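Local coordinates for uncharacterized protein (Bacteroides caccae, PDB 3NO2) that is of unknown function but folds as a six-bladed beta-propeller, built from six four-stranded antiparallel sheets, at residues Phe168-Leu173 and Phe214-Pro220; Leu226-Gln232 and Pro244-Ile249. All coordinates share one frame; numbering follows the deposited sequence.

How the interactions relate
Both contacts involve the blade of strands 214-220, 226-231, 246-249 and 255-259 in this six-bladed propeller, and their centres lie about 10 Å apart. Interaction 1 sits nearer the centre of the chain, about 6 Å from it, and joins the first strand of this blade to the first strand, 169-172, of the preceding blade. Interaction 2 is about 12 Å from that centre and pairs the second and third strands within the blade. It follows interaction 1 along the chain. Strand 214-220 links them: it hydrogen-bonds to strand 226-231, probably through Phe214 N and Trp231 O and through Phe219 N and Tyr227 O, so packing between blades continues directly into pairing within one.

Interaction 1 (Phe168-Leu173 and Phe214-Pro220); sequences FSSAFL and FVAQLFP
Phe168 and Phe214 both swing CG to the side opposite the backbone N (chi1 177° and 179°), and the two rings converge between the first strands of adjacent blades of the six-bladed beta-propeller. Strands 169-172 and 214-220 run nearly parallel, 11° apart, but their axes stay 6.5 Å from each other, so side chains and a water fill the interface in place of sheet pairing. The Phe168 ring lies over Ala216, whose CB makes a CH-pi contact 3.9 Å from the ring centroid. The Phe214 ring is perpendicular to it and brings CE1 to within 3.6 Å of Phe168 CD1, a contact at the Phe214 edge. Midway along the interface, water 1 bridges the strands: it donates to Ser169 OG at 2.8 Å and accepts from Leu218 N at 2.9 Å. Ser169 OG is also hydrogen-bonded to Gln129, and the side-chain oxygen OE1 of Gln217 is held by Gln129, Thr270 and Ile271, which ties neighbouring blades together around the centre. At the far end the Pro220 ring fits against the other strand: its CG lies 3.6 Å from Phe172 O and 4.1 Å from Leu173 CD2, while Pro220 CD packs tightly on Ala171 CB at 3.5 Å.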
loop_
_atom_site.group_PDB
_atom_site.type_symbol
_atom_site.label_atom_id
_atom_site.label_comp_id
_atom_site.label_asym_id
_atom_site.label_seq_id
_atom_site.Cartn_x
_atom_site.Cartn_y
_atom_site.Cartn_z
ATOM N N PHE A 168 6.107 2.103 -4.873
ATOM C CA PHE A 168 5.176 2.347 -3.775
ATOM C C PHE A 168 4.874 1.134 -2.899
ATOM O O PHE A 168 4.633 1.297 -1.692
ATOM C CB PHE A 168 3.880 2.934 -4.373
ATOM C CG PHE A 168 2.789 3.179 -3.361
ATOM C CD1 PHE A 168 2.705 4.386 -2.686
ATOM C CD2 PHE A 168 1.854 2.216 -3.056
ATOM C CE1 PHE A 168 1.722 4.625 -1.724
ATOM C CE2 PHE A 168 0.897 2.455 -2.095
ATOM C CZ PHE A 168 0.854 3.640 -1.420
ATOM N N SER A 169 4.848 -0.071 -3.470
ATOM C CA SER A 169 4.398 -1.248 -2.764
ATOM C C SER A 169 4.767 -2.483 -3.549
ATOM O O SER A 169 5.161 -2.362 -4.751
ATOM C CB SER A 169 2.890 -1.172 -2.565
ATOM O OG SER A 169 2.416 -2.300 -1.821
ATOM N N SER A 170 4.638 -3.644 -2.934
ATOM C CA SER A 170 4.742 -4.922 -3.631
ATOM C C SER A 170 3.596 -5.813 -3.155
ATOM O O SER A 170 3.105 -5.663 -2.042
ATOM C CB SER A 170 6.091 -5.578 -3.352
ATOM O OG SER A 170 6.264 -5.968 -2.028
ATOM N N ALA A 171 3.237 -6.760 -3.992
ATOM C CA ALA A 171 2.218 -7.756 -3.631
ATOM C C ALA A 171 2.549 -9.065 -4.340
ATOM O O ALA A 171 3.071 -9.084 -5.442
ATOM C CB ALA A 171 0.796 -7.315 -4.049
ATOM N N PHE A 172 2.276 -10.175 -3.677
ATOM C CA PHE A 172 2.656 -11.480 -4.197
ATOM C C PHE A 172 1.552 -12.122 -5.025
ATOM O O PHE A 172 0.352 -11.962 -4.765
ATOM C CB PHE A 172 3.017 -12.371 -3.019
ATOM C CG PHE A 172 4.185 -11.860 -2.266
ATOM C CD1 PHE A 172 5.458 -11.861 -2.830
ATOM C CD2 PHE A 172 4.016 -11.313 -0.990
ATOM C CE1 PHE A 172 6.538 -11.345 -2.118
ATOM C CE2 PHE A 172 5.095 -10.795 -0.303
ATOM C CZ PHE A 172 6.334 -10.802 -0.855
ATOM N N LEU A 173 1.988 -12.852 -6.039
ATOM C CA LEU A 173 1.125 -13.671 -6.876
ATOM C C LEU A 173 1.196 -15.125 -6.406
ATOM O O LEU A 173 2.146 -15.522 -5.715
ATOM C CB LEU A 173 1.546 -13.580 -8.332
ATOM C CG LEU A 173 1.570 -12.181 -8.955
ATOM C CD1 LEU A 173 2.065 -12.263 -10.402
ATOM C CD2 LEU A 173 0.134 -11.627 -8.831
ATOM N N PHE A 214 -0.685 7.873 -10.617
ATOM C CA PHE A 214 0.325 7.302 -9.718
ATOM C C PHE A 214 -0.176 5.924 -9.359
ATOM O O PHE A 214 -1.227 5.781 -8.719
ATOM C CB PHE A 214 0.452 8.199 -8.477
ATOM C CG PHE A 214 1.436 7.728 -7.441
ATOM C CD1 PHE A 214 1.112 6.687 -6.598
ATOM C CD2 PHE A 214 2.672 8.341 -7.323
ATOM C CE1 PHE A 214 2.022 6.251 -5.657
ATOM C CE2 PHE A 214 3.566 7.928 -6.369
ATOM C CZ PHE A 214 3.279 6.888 -5.545
ATOM N N VAL A 215 0.559 4.904 -9.745
ATOM C CA VAL A 215 0.171 3.505 -9.495
ATOM C C VAL A 215 0.575 3.204 -8.048
ATOM O O VAL A 215 1.767 3.056 -7.729
ATOM C CB VAL A 215 0.736 2.515 -10.489
ATOM C CG1 VAL A 215 0.359 1.075 -10.108
ATOM C CG2 VAL A 215 0.267 2.866 -11.892
ATOM N N ALA A 216 -0.429 3.204 -7.169
ATOM C CA ALA A 216 -0.292 3.002 -5.709
ATOM C C ALA A 216 -0.573 1.508 -5.424
ATOM O O ALA A 216 -0.162 0.620 -6.185
ATOM C CB ALA A 216 -1.124 4.003 -4.925
ATOM N N GLN A 217 -1.281 1.165 -4.360
ATOM C CA GLN A 217 -1.338 -0.236 -3.982
ATOM C C GLN A 217 -2.013 -1.088 -5.050
ATOM O O GLN A 217 -3.065 -0.717 -5.623
ATOM C CB GLN A 217 -2.062 -0.424 -2.646
ATOM C CG GLN A 217 -1.887 -1.815 -2.045
ATOM C CD GLN A 217 -2.435 -1.936 -0.641
ATOM O OE1 GLN A 217 -2.813 -0.925 -0.030
ATOM N NE2 GLN A 217 -2.417 -3.152 -0.085
ATOM N N LEU A 218 -1.441 -2.273 -5.228
ATOM C CA LEU A 218 -1.968 -3.352 -6.059
ATOM C C LEU A 218 -2.426 -4.471 -5.144
ATOM O O LEU A 218 -1.672 -4.856 -4.230
ATOM C CB LEU A 218 -0.851 -3.853 -6.973
ATOM C CG LEU A 218 -0.145 -2.794 -7.840
ATOM C CD1 LEU A 218 1.052 -3.476 -8.567
ATOM C CD2 LEU A 218 -1.097 -2.160 -8.826
ATOM N N PHE A 219 -3.623 -5.019 -5.375
ATOM C CA PHE A 219 -4.163 -6.047 -4.536
ATOM C C PHE A 219 -4.628 -7.203 -5.410
ATOM O O PHE A 219 -5.713 -7.180 -5.985
ATOM C CB PHE A 219 -5.299 -5.538 -3.628
ATOM C CG PHE A 219 -5.521 -6.411 -2.434
ATOM C CD1 PHE A 219 -6.206 -7.586 -2.549
ATOM C CD2 PHE A 219 -5.016 -6.027 -1.224
ATOM C CE1 PHE A 219 -6.372 -8.402 -1.397
ATOM C CE2 PHE A 219 -5.169 -6.852 -0.099
ATOM C CZ PHE A 219 -5.813 -8.016 -0.232
ATOM N N PRO A 220 -3.784 -8.235 -5.505
ATOM C CA PRO A 220 -4.175 -9.433 -6.309
ATOM C C PRO A 220 -5.370 -10.173 -5.735
ATOM O O PRO A 220 -5.508 -10.258 -4.522
ATOM C CB PRO A 220 -2.919 -10.321 -6.225
ATOM C CG PRO A 220 -1.784 -9.353 -6.016
ATOM C CD PRO A 220 -2.345 -8.266 -5.130
HETATM O O HOH W 1 0.896 -3.460 -3.876
#

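Interaction 2 (Leu226-Gln232 and Pro244-Ile249); sequences LYICNWQ and PQLVEI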
loop_
_atom_site.group_PDB
_atom_site.type_symbol
_atom_site.label_atom_id
_atom_site.label_comp_id
_atom_site.label_asym_id
_atom_site.label_seq_id
_atom_site.Cartn_x
_atom_site.Cartn_y
_atom_site.Cartn_z
ATOM N N LEU A 226 -7.084 -8.028 -10.259
ATOM C CA LEU A 226 -6.233 -7.118 -9.495
ATOM C C LEU A 226 -6.967 -5.799 -9.224
ATOM O O LEU A 226 -7.509 -5.209 -10.158
ATOM C CB LEU A 226 -4.977 -6.811 -10.358
ATOM C CG LEU A 226 -3.850 -6.000 -9.757
ATOM C CD1 LEU A 226 -3.189 -6.806 -8.616
ATOM C CD2 LEU A 226 -2.789 -5.628 -10.793
ATOM N N TYR A 227 -6.946 -5.325 -7.982
ATOM C CA TYR A 227 -7.270 -3.928 -7.696
ATOM C C TYR A 227 -6.053 -3.069 -7.895
ATOM O O TYR A 227 -4.946 -3.439 -7.459
ATOM C CB TYR A 227 -7.781 -3.724 -6.263
ATOM C CG TYR A 227 -9.111 -4.357 -5.925
ATOM C CD1 TYR A 227 -10.259 -4.095 -6.635
ATOM C CD2 TYR A 227 -9.225 -5.173 -4.824
ATOM C CE1 TYR A 227 -11.465 -4.699 -6.296
ATOM C CE2 TYR A 227 -10.421 -5.776 -4.492
ATOM C CZ TYR A 227 -11.533 -5.529 -5.218
ATOM O OH TYR A 227 -12.761 -6.117 -4.871
ATOM N N ILE A 228 -6.258 -1.908 -8.508
ATOM C CA ILE A 228 -5.215 -0.896 -8.694
ATOM C C ILE A 228 -5.745 0.405 -8.131
ATOM O O ILE A 228 -6.762 0.936 -8.586
ATOM C CB ILE A 228 -4.842 -0.724 -10.171
ATOM C CG1 ILE A 228 -4.444 -2.046 -10.804
ATOM C CG2 ILE A 228 -3.761 0.362 -10.307
ATOM C CD1 ILE A 228 -4.298 -1.971 -12.342
ATOM N N CYS A 229 -5.031 0.966 -7.161
ATOM C CA CYS A 229 -5.292 2.275 -6.601
ATOM C C CYS A 229 -4.619 3.325 -7.516
ATOM O O CYS A 229 -3.404 3.341 -7.660
ATOM C CB CYS A 229 -4.788 2.410 -5.181
ATOM S SG CYS A 229 -5.545 1.247 -4.019
ATOM N N ASN A 230 -5.459 4.117 -8.177
ATOM C CA ASN A 230 -5.034 5.018 -9.246
ATOM C C ASN A 230 -5.005 6.453 -8.758
ATOM O O ASN A 230 -5.922 7.231 -8.986
ATOM C CB ASN A 230 -6.026 4.874 -10.412
ATOM C CG ASN A 230 -5.558 5.536 -11.680
ATOM O OD1 ASN A 230 -4.353 5.679 -11.890
ATOM N ND2 ASN A 230 -6.491 5.992 -12.533
ATOM N N TRP A 231 -3.949 6.789 -8.009
ATOM C CA TRP A 231 -3.917 7.999 -7.199
ATOM C C TRP A 231 -3.559 9.200 -8.078
ATOM O O TRP A 231 -2.559 9.179 -8.824
ATOM C CB TRP A 231 -2.900 7.783 -6.064
ATOM C CG TRP A 231 -2.846 8.886 -5.032
ATOM C CD1 TRP A 231 -3.663 9.045 -3.947
ATOM C CD2 TRP A 231 -1.921 9.973 -4.973
ATOM N NE1 TRP A 231 -3.309 10.144 -3.235
ATOM C CE2 TRP A 231 -2.236 10.729 -3.829
ATOM C CE3 TRP A 231 -0.835 10.345 -5.743
ATOM C CZ2 TRP A 231 -1.509 11.840 -3.459
ATOM C CZ3 TRP A 231 -0.099 11.492 -5.365
ATOM C CH2 TRP A 231 -0.449 12.207 -4.264
ATOM N N GLN A 232 -4.351 10.242 -7.958
ATOM C CA GLN A 232 -4.340 11.359 -8.890
ATOM C C GLN A 232 -3.716 12.647 -8.345
ATOM O O GLN A 232 -3.817 13.703 -8.986
ATOM C CB GLN A 232 -5.749 11.617 -9.427
ATOM C CG GLN A 232 -6.229 10.389 -10.256
ATOM C CD GLN A 232 -7.696 10.375 -10.556
ATOM O OE1 GLN A 232 -8.288 11.394 -10.886
ATOM N NE2 GLN A 232 -8.292 9.168 -10.504
ATOM N N PRO A 244 -10.978 6.994 -12.914
ATOM C CA PRO A 244 -11.328 6.287 -11.687
ATOM C C PRO A 244 -10.251 6.333 -10.613
ATOM O O PRO A 244 -9.045 6.236 -10.889
ATOM C CB PRO A 244 -11.538 4.847 -12.148
ATOM C CG PRO A 244 -10.744 4.726 -13.423
ATOM C CD PRO A 244 -10.873 6.081 -14.075
ATOM N N GLN A 245 -10.709 6.487 -9.377
ATOM C CA GLN A 245 -9.844 6.398 -8.233
ATOM C C GLN A 245 -9.323 4.995 -7.989
ATOM O O GLN A 245 -8.212 4.795 -7.447
ATOM C CB GLN A 245 -10.531 6.882 -6.967
ATOM C CG GLN A 245 -10.872 8.357 -6.881
ATOM C CD GLN A 245 -11.922 8.815 -7.862
ATOM O OE1 GLN A 245 -12.937 8.120 -8.032
ATOM N NE2 GLN A 245 -11.700 9.957 -8.532
ATOM N N LEU A 246 -10.092 3.999 -8.368
ATOM C CA LEU A 246 -9.848 2.614 -8.038
ATOM C C LEU A 246 -10.457 1.785 -9.171
ATOM O O LEU A 246 -11.576 2.042 -9.593
ATOM C CB LEU A 246 -10.492 2.262 -6.692
ATOM C CG LEU A 246 -10.455 0.807 -6.305
ATOM C CD1 LEU A 246 -9.012 0.360 -6.052
ATOM C CD2 LEU A 246 -11.350 0.521 -5.059
ATOM N N VAL A 247 -9.685 0.827 -9.706
ATOM C CA VAL A 247 -10.197 -0.130 -10.684
ATOM C C VAL A 247 -9.935 -1.537 -10.237
ATOM O O VAL A 247 -8.959 -1.824 -9.515
ATOM C CB VAL A 247 -9.604 0.083 -12.106
ATOM C CG1 VAL A 247 -9.966 1.470 -12.651
ATOM C CG2 VAL A 247 -8.094 -0.142 -12.149
ATOM N N GLU A 248 -10.786 -2.438 -10.718
ATOM C CA GLU A 248 -10.543 -3.870 -10.724
ATOM C C GLU A 248 -10.324 -4.248 -12.177
ATOM O O GLU A 248 -11.180 -3.972 -13.032
ATOM C CB GLU A 248 -11.716 -4.669 -10.179
ATOM C CG GLU A 248 -11.478 -6.164 -10.151
ATOM C CD GLU A 248 -12.684 -6.954 -9.686
ATOM O OE1 GLU A 248 -13.709 -6.351 -9.282
ATOM O OE2 GLU A 248 -12.590 -8.191 -9.767
ATOM N N ILE A 249 -9.185 -4.886 -12.466
ATOM C CA ILE A 249 -8.929 -5.450 -13.777
ATOM C C ILE A 249 -9.029 -6.962 -13.642
ATOM O O ILE A 249 -8.693 -7.561 -12.614
ATOM C CB ILE A 249 -7.610 -4.993 -14.444
ATOM C CG1 ILE A 249 -6.395 -5.356 -13.607
ATOM C CG2 ILE A 249 -7.662 -3.459 -14.780
ATOM C CD1 ILE A 249 -5.079 -5.284 -14.398
#
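An antiparallel ladder joins Leu226-Cys229 to Leu246-Ile249, with Leu226 opposite Ile249 and Ile228 opposite Val247 as hydrogen-bonded pairs. In the second of these, Ile228 N reaches Val247 O at 2.9 Å and Val247 N returns to Ile228 O at 3.1 Å. Leu226, Ile228, Val247 and Ile249 share one face: Ile228 CB meets Val247 CG2 at 3.9 Å, and farther along the methyls Ile228 CD1 and Ile249 CD1 touch. These are the second and third strands of a propeller blade, and this face bears an apolar patch that continues onto Leu218 and Pro220 of the first strand. On the other face, Tyr227 and Glu248 form a non-hydrogen-bonded pair. The extended Glu248 chain runs past the tyrosine, CB 3.9 Å from Tyr227 CD1, with the ring and carboxylate planes 63° apart. Lys22 binds both polar ends, through a salt bridge to Glu248 OE1 and a hydrogen bond to Tyr227 OH. Beyond the ladder, Asn230 N bonds to Gln245 O at 2.9 Å from above the carbonyl plane, beside a classic beta bulge in which Gln245 and Leu246 both face Leu259. The Asn230 side chain, CG anti to the backbone N (chi1 -168°), directs ND2 to Pro244 O at 3.0 Å, while its OD1 accepts from Phe213 N.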